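Local coordinates for esterase (Staphylococcus aureus subsp. aureus USA300_TCH1516, PDB 3D7R), which probably hydrolyses ester bonds as a member of the alpha/beta hydrolase superfamily, its natural substrate not being established, at residues L118-Y128 and H308-D319. Residues are numbered along the deposited sequence; the frame is centred on the assembly and turned at random.
With DMS (dimethyl sulfoxide), chain F.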
ATOM      1  N   LEU A 118       0.278 -10.352   7.685  1.00 11.14           N
ATOM      2  CA  LEU A 118       0.540  -9.006   8.197  1.00 11.08           C
ATOM      3  C   LEU A 118      -0.739  -8.345   8.728  1.00 11.05           C
ATOM      4  O   LEU A 118      -0.738  -7.754   9.797  1.00 10.84           O
ATOM      5  CB  LEU A 118       1.164  -8.121   7.101  1.00 10.82           C
ATOM      6  CG  LEU A 118       1.351  -6.617   7.401  1.00 12.61           C
ATOM      7  CD1 LEU A 118       2.217  -6.375   8.672  1.00 12.36           C
ATOM      8  CD2 LEU A 118       1.946  -5.860   6.190  1.00 11.00           C
ATOM      9  N   LEU A 119      -1.813  -8.420   7.944  1.00 10.64           N
ATOM     10  CA  LEU A 119      -3.088  -7.815   8.324  1.00 10.97           C
ATOM     11  C   LEU A 119      -3.673  -8.438   9.596  1.00 10.77           C
ATOM     12  O   LEU A 119      -4.203  -7.742  10.465  1.00 11.13           O
ATOM     13  CB  LEU A 119      -4.065  -7.878   7.148  1.00 10.20           C
ATOM     14  CG  LEU A 119      -3.977  -6.651   6.206  1.00 11.46           C
ATOM     15  CD1 LEU A 119      -2.567  -6.386   5.687  1.00 11.12           C
ATOM     16  CD2 LEU A 119      -4.932  -6.823   5.047  1.00 12.09           C
ATOM     17  N   ASP A 120      -3.572  -9.755   9.696  1.00 10.86           N
ATOM     18  CA  ASP A 120      -3.956 -10.455  10.915  1.00 11.23           C
ATOM     19  C   ASP A 120      -3.221  -9.881  12.128  1.00 11.11           C
ATOM     20  O   ASP A 120      -3.862  -9.491  13.110  1.00 10.77           O
ATOM     21  CB  ASP A 120      -3.695 -11.957  10.769  1.00 11.29           C
ATOM     22  CG  ASP A 120      -4.357 -12.767  11.854  1.00 12.89           C
ATOM     23  OD1 ASP A 120      -5.516 -12.475  12.203  1.00 13.99           O
ATOM     24  OD2 ASP A 120      -3.724 -13.705  12.358  1.00 14.40           O
ATOM     25  N   LYS A 121      -1.889  -9.778  12.036  1.00 11.21           N
ATOM     26  CA  LYS A 121      -1.077  -9.200  13.113  1.00 11.41           C
ATOM     27  C   LYS A 121      -1.464  -7.771  13.464  1.00 10.71           C
ATOM     28  O   LYS A 121      -1.536  -7.434  14.644  1.00 10.86           O
ATOM     29  CB  LYS A 121       0.427  -9.235  12.789  1.00 11.96           C
ATOM     30  CG  LYS A 121       0.993 -10.639  12.530  1.00 16.66           C
ATOM     31  CD  LYS A 121       2.308 -10.841  13.268  1.00 20.90           C
ATOM     32  CE  LYS A 121       3.033 -12.091  12.782  1.00 23.35           C
ATOM     33  NZ  LYS A 121       2.291 -13.368  12.947  1.00 25.14           N
ATOM     34  N   ILE A 122      -1.687  -6.931  12.449  1.00  9.11           N
ATOM     35  CA  ILE A 122      -2.060  -5.537  12.697  1.00  8.35           C
ATOM     36  C   ILE A 122      -3.416  -5.466  13.412  1.00  8.54           C
ATOM     37  O   ILE A 122      -3.616  -4.631  14.321  1.00  7.80           O
ATOM     38  CB  ILE A 122      -2.109  -4.708  11.370  1.00  8.19           C
ATOM     39  CG1 ILE A 122      -0.692  -4.480  10.814  1.00  6.23           C
ATOM     40  CG2 ILE A 122      -2.793  -3.345  11.591  1.00  6.93           C
ATOM     41  CD1 ILE A 122      -0.678  -4.064   9.351  1.00  9.90           C
ATOM     42  N   THR A 123      -4.355  -6.316  12.975  1.00  7.87           N
ATOM     43  CA  THR A 123      -5.662  -6.391  13.628  1.00  8.08           C
ATOM     44  C   THR A 123      -5.488  -6.687  15.122  1.00  8.71           C
ATOM     45  O   THR A 123      -6.042  -6.000  15.970  1.00  8.76           O
ATOM     46  CB  THR A 123      -6.555  -7.501  13.001  1.00  7.70           C
ATOM     47  OG1 THR A 123      -6.683  -7.278  11.593  1.00  7.63           O
ATOM     48  CG2 THR A 123      -7.972  -7.537  13.661  1.00  8.23           C
ATOM     49  N   LEU A 124      -4.717  -7.724  15.433  1.00  9.20           N
ATOM     50  CA  LEU A 124      -4.525  -8.148  16.809  1.00 10.25           C
ATOM     51  C   LEU A 124      -3.757  -7.120  17.639  1.00 10.90           C
ATOM     52  O   LEU A 124      -4.012  -6.994  18.846  1.00 10.20           O
ATOM     53  CB  LEU A 124      -3.834  -9.519  16.859  1.00 10.59           C
ATOM     54  CG  LEU A 124      -4.770 -10.745  16.899  1.00 12.51           C
ATOM     55  CD1 LEU A 124      -5.623 -10.876  15.648  1.00 12.29           C
ATOM     56  CD2 LEU A 124      -3.943 -12.018  17.116  1.00 13.45           C
ATOM     57  N   SER A 125      -2.832  -6.382  17.005  1.00 10.68           N
ATOM     58  CA  SER A 125      -2.068  -5.340  17.727  1.00 12.05           C
ATOM     59  C   SER A 125      -2.794  -4.018  17.932  1.00 11.56           C
ATOM     60  O   SER A 125      -2.656  -3.381  18.982  1.00 12.39           O
ATOM     61  CB  SER A 125      -0.720  -5.074  17.040  1.00 12.45           C
ATOM     62  OG  SER A 125       0.012  -6.281  16.936  1.00 16.28           O
ATOM     63  N   THR A 126      -3.539  -3.574  16.925  1.00 11.16           N
ATOM     64  CA  THR A 126      -4.202  -2.273  16.989  1.00 10.69           C
ATOM     65  C   THR A 126      -5.614  -2.361  17.572  1.00 11.28           C
ATOM     66  O   THR A 126      -6.130  -1.376  18.123  1.00 10.32           O
ATOM     67  CB  THR A 126      -4.311  -1.629  15.596  1.00 10.94           C
ATOM     68  OG1 THR A 126      -5.137  -2.449  14.764  1.00 10.62           O
ATOM     69  CG2 THR A 126      -2.907  -1.493  14.947  1.00 10.89           C
ATOM     70  N   LEU A 127      -6.237  -3.534  17.433  1.00 10.01           N
ATOM     71  CA  LEU A 127      -7.661  -3.705  17.731  1.00  9.95           C
ATOM     72  C   LEU A 127      -8.563  -2.745  16.960  1.00  9.08           C
ATOM     73  O   LEU A 127      -9.621  -2.354  17.451  1.00  8.77           O
ATOM     74  CB  LEU A 127      -7.927  -3.627  19.246  1.00  9.99           C
ATOM     75  CG  LEU A 127      -7.149  -4.655  20.063  1.00 11.53           C
ATOM     76  CD1 LEU A 127      -7.479  -4.508  21.545  1.00 14.26           C
ATOM     77  CD2 LEU A 127      -7.465  -6.073  19.554  1.00 12.30           C
ATOM     78  N   TYR A 128      -8.132  -2.373  15.754  1.00  8.44           N
ATOM     79  CA  TYR A 128      -9.011  -1.827  14.730  1.00  8.13           C
ATOM     80  C   TYR A 128      -9.518  -2.981  13.860  1.00  8.60           C
ATOM     81  O   TYR A 128      -8.863  -4.017  13.766  1.00  7.87           O
ATOM     82  CB  TYR A 128      -8.238  -0.867  13.820  1.00  8.86           C
ATOM     83  CG  TYR A 128      -7.928   0.497  14.412  1.00  7.96           C
ATOM     84  CD1 TYR A 128      -7.392   0.628  15.699  1.00  8.96           C
ATOM     85  CD2 TYR A 128      -8.142   1.649  13.668  1.00  7.60           C
ATOM     86  CE1 TYR A 128      -7.091   1.888  16.227  1.00 10.03           C
ATOM     87  CE2 TYR A 128      -7.851   2.923  14.191  1.00  8.40           C
ATOM     88  CZ  TYR A 128      -7.333   3.027  15.463  1.00 10.08           C
ATOM     89  OH  TYR A 128      -7.051   4.273  15.974  1.00 11.67           O
ATOM     90  N   HIS A 308       7.923  -7.013  13.472  1.00 13.57           N
ATOM     91  CA  HIS A 308       7.197  -6.956  14.729  1.00 13.73           C
ATOM     92  C   HIS A 308       7.410  -5.605  15.419  1.00 13.33           C
ATOM     93  O   HIS A 308       6.477  -5.043  15.990  1.00 12.13           O
ATOM     94  CB  HIS A 308       7.590  -8.126  15.619  1.00 14.98           C
ATOM     95  CG  HIS A 308       7.056  -9.432  15.133  1.00 19.26           C
ATOM     96  ND1 HIS A 308       7.848 -10.378  14.515  1.00 24.58           N
ATOM     97  CD2 HIS A 308       5.796  -9.928  15.121  1.00 22.83           C
ATOM     98  CE1 HIS A 308       7.104 -11.416  14.173  1.00 25.71           C
ATOM     99  NE2 HIS A 308       5.854 -11.167  14.529  1.00 25.63           N
ATOM    100  N   LYS A 309       8.627  -5.074  15.326  1.00 12.29           N
ATOM    101  CA  LYS A 309       8.903  -3.734  15.844  1.00 12.38           C
ATOM    102  C   LYS A 309       8.103  -2.664  15.092  1.00 11.46           C
ATOM    103  O   LYS A 309       7.565  -1.761  15.721  1.00 10.90           O
ATOM    104  CB  LYS A 309      10.405  -3.414  15.789  1.00 12.99           C
ATOM    105  CG  LYS A 309      10.785  -2.081  16.427  1.00 14.73           C
ATOM    106  CD  LYS A 309      12.274  -1.735  16.237  1.00 16.04           C
ATOM    107  CE  LYS A 309      12.579  -0.416  16.951  1.00 18.08           C
ATOM    108  NZ  LYS A 309      14.023  -0.079  16.893  1.00 22.75           N
ATOM    109  N   ALA A 310       8.005  -2.775  13.764  1.00 10.40           N
ATOM    110  CA  ALA A 310       7.224  -1.813  12.968  1.00 10.22           C
ATOM    111  C   ALA A 310       5.748  -1.888  13.333  1.00 10.34           C
ATOM    112  O   ALA A 310       5.071  -0.876  13.430  1.00 10.94           O
ATOM    113  CB  ALA A 310       7.409  -2.054  11.475  1.00 10.47           C
ATOM    114  N   ILE A 311       5.250  -3.100  13.502  1.00 10.48           N
ATOM    115  CA  ILE A 311       3.853  -3.308  13.891  1.00 11.15           C
ATOM    116  C   ILE A 311       3.574  -2.690  15.257  1.00 10.96           C
ATOM    117  O   ILE A 311       2.544  -2.027  15.430  1.00 11.24           O
ATOM    118  CB  ILE A 311       3.456  -4.802  13.827  1.00 11.22           C
ATOM    119  CG1 ILE A 311       3.363  -5.237  12.358  1.00 12.63           C
ATOM    120  CG2 ILE A 311       2.111  -5.054  14.529  1.00 12.08           C
ATOM    121  CD1 ILE A 311       3.540  -6.734  12.147  1.00 14.51           C
ATOM    122  N   LYS A 312       4.498  -2.862  16.210  1.00 10.86           N
ATOM    123  CA  LYS A 312       4.343  -2.235  17.528  1.00 11.09           C
ATOM    124  C   LYS A 312       4.333  -0.707  17.410  1.00 10.27           C
ATOM    125  O   LYS A 312       3.593  -0.041  18.135  1.00 10.01           O
ATOM    126  CB  LYS A 312       5.429  -2.672  18.510  1.00 11.08           C
ATOM    127  CG  LYS A 312       5.323  -4.111  18.965  1.00 16.67           C
ATOM    128  CD  LYS A 312       6.415  -4.447  20.018  1.00 21.81           C
ATOM    129  CE  LYS A 312       6.717  -5.953  20.070  1.00 25.50           C
ATOM    130  NZ  LYS A 312       5.957  -6.672  21.144  1.00 28.25           N
ATOM    131  N   GLN A 313       5.156  -0.161  16.517  1.00  9.03           N
ATOM    132  CA  GLN A 313       5.170   1.284  16.273  1.00  9.12           C
ATOM    133  C   GLN A 313       3.851   1.801  15.676  1.00  8.92           C
ATOM    134  O   GLN A 313       3.390   2.901  16.020  1.00  9.25           O
ATOM    135  CB  GLN A 313       6.346   1.667  15.378  1.00  8.76           C
ATOM    136  CG  GLN A 313       7.698   1.573  16.128  1.00  9.57           C
ATOM    137  CD  GLN A 313       8.886   1.573  15.207  1.00 10.32           C
ATOM    138  OE1 GLN A 313       8.811   1.119  14.059  1.00 11.86           O
ATOM    139  NE2 GLN A 313      10.004   2.093  15.702  1.00  8.56           N
ATOM    140  N   ILE A 314       3.274   1.026  14.757  1.00  8.81           N
ATOM    141  CA  ILE A 314       1.917   1.301  14.264  1.00  8.41           C
ATOM    142  C   ILE A 314       0.924   1.326  15.430  1.00  9.43           C
ATOM    143  O   ILE A 314       0.195   2.309  15.592  1.00  9.99           O
ATOM    144  CB  ILE A 314       1.484   0.285  13.184  1.00  8.67           C
ATOM    145  CG1 ILE A 314       2.377   0.443  11.936  1.00  7.71           C
ATOM    146  CG2 ILE A 314      -0.018   0.481  12.822  1.00  8.07           C
ATOM    147  CD1 ILE A 314       2.138  -0.580  10.841  1.00  7.30           C
ATOM    148  N   ALA A 315       0.931   0.280  16.265  1.00  9.74           N
ATOM    149  CA  ALA A 315       0.017   0.168  17.409  1.00 11.01           C
ATOM    150  C   ALA A 315       0.164   1.340  18.395  1.00 12.01           C
ATOM    151  O   ALA A 315      -0.825   1.915  18.841  1.00 12.07           O
ATOM    152  CB  ALA A 315       0.236  -1.159  18.143  1.00 10.75           C
ATOM    153  N   LYS A 316       1.402   1.684  18.730  1.00 13.11           N
ATOM    154  CA  LYS A 316       1.662   2.796  19.642  1.00 14.88           C
ATOM    155  C   LYS A 316       1.233   4.145  19.051  1.00 14.76           C
ATOM    156  O   LYS A 316       0.703   4.996  19.763  1.00 15.93           O
ATOM    157  CB  LYS A 316       3.141   2.827  20.036  1.00 15.98           C
ATOM    158  CG  LYS A 316       3.477   3.772  21.217  1.00 19.96           C
ATOM    159  CD  LYS A 316       3.832   5.180  20.726  1.00 26.00           C
ATOM    160  CE  LYS A 316       3.743   6.231  21.850  1.00 29.18           C
ATOM    161  NZ  LYS A 316       3.348   7.576  21.297  1.00 30.64           N
ATOM    162  N   SER A 317       1.458   4.356  17.762  1.00 13.79           N
ATOM    163  CA  SER A 317       1.146   5.666  17.180  1.00 13.65           C
ATOM    164  C   SER A 317      -0.327   5.833  16.761  1.00 13.80           C
ATOM    165  O   SER A 317      -0.841   6.951  16.756  1.00 14.74           O
ATOM    166  CB  SER A 317       2.051   5.951  15.992  1.00 12.71           C
ATOM    167  OG  SER A 317       1.836   4.980  14.995  1.00 11.86           O
ATOM    168  N   ILE A 318      -0.999   4.740  16.412  1.00 14.06           N
ATOM    169  CA  ILE A 318      -2.336   4.843  15.815  1.00 14.43           C
ATOM    170  C   ILE A 318      -3.372   5.493  16.743  1.00 15.89           C
ATOM    171  O   ILE A 318      -4.324   6.114  16.273  1.00 15.50           O
ATOM    172  CB  ILE A 318      -2.838   3.491  15.240  1.00 14.03           C
ATOM    173  CG1 ILE A 318      -3.959   3.740  14.209  1.00 12.25           C
ATOM    174  CG2 ILE A 318      -3.244   2.512  16.378  1.00 12.38           C
ATOM    175  CD1 ILE A 318      -4.256   2.534  13.309  1.00  9.76           C
ATOM    176  N   ASP A 319      -3.188   5.379  18.048  1.00 17.79           N
ATOM    177  CA  ASP A 319      -4.132   6.065  18.938  1.00 20.80           C
ATOM    178  C   ASP A 319      -3.695   7.444  19.487  1.00 21.55           C
ATOM    179  O   ASP A 319      -4.404   8.015  20.320  1.00 21.83           O
ATOM    180  CB  ASP A 319      -4.684   5.134  20.031  1.00 21.38           C
ATOM    181  CG  ASP A 319      -5.678   4.097  19.483  1.00 24.15           C
ATOM    182  OD1 ASP A 319      -6.606   4.439  18.685  1.00 24.27           O
ATOM    183  OD2 ASP A 319      -5.523   2.917  19.866  1.00 28.69           O
TER
HETATM  184  S   DMS F1400      13.094   3.213  13.369  1.00 23.52           S
HETATM  185  O   DMS F1400      12.513   2.449  14.860  1.00 24.40           O
HETATM  186  C1  DMS F1400      14.084   4.650  13.853  1.00 25.31           C
HETATM  187  C2  DMS F1400      14.398   2.150  12.723  1.00 23.35           C
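Two helices packed side by side on one face of the central sheet of an alpha/beta hydrolase fold meet here; their backbones come closest at Thr126 and Ala315, whose CA atoms lie 4.9 Å apart. The segments run the same general way, with 40° between their directions and 9.2 Å between their axes. Small residues suit the close end: the methyl of Ala315 rests on the backbone of Ser125, its CB 3.7 Å from Ser125 O. Ser125 and Thr126 both turn their hydroxyls back to their own helix, OG onto Lys121 O and OG1 onto Ile122 O, each from above the carbonyl plane and on the face opposite the backbone N-H. With Thr126 OG1 so held, CG2 is left to meet Ile314 CG2 at 4.1 Å.

Where the helices spread, the larger Ile311 packs between them. Its CG2, anti to the backbone N, reaches Ser125 OG, while CD1 runs past Leu118 CD1 at 3.7 Å. Beneath them, Ile122 touches Ile99 of strand 98-102 and Ile314 touches Phe262 of strand 259-264, which places branched aliphatic side chains between helix and sheet. Nearer the surface the aliphatic part of Lys121 lies obliquely against the His308 ring, CE 3.4 Å from NE2.

Helix 113-126 ends at Thr126; Leu127, the first residue beyond it, has positive phi and turns the chain towards strand 129-133, and Thr126 OG1 accepts from Tyr128 N in an ST turn, the N-H...O angle being 169°. Tyr128 then spans to the other helix. Ile318 CD1 lies over one ring face in a CH-pi contact, 3.8 Å from the centroid, while the phenol OH donates to Asp319 OD1 at 2.8 Å, meeting it from above the carboxylate plane.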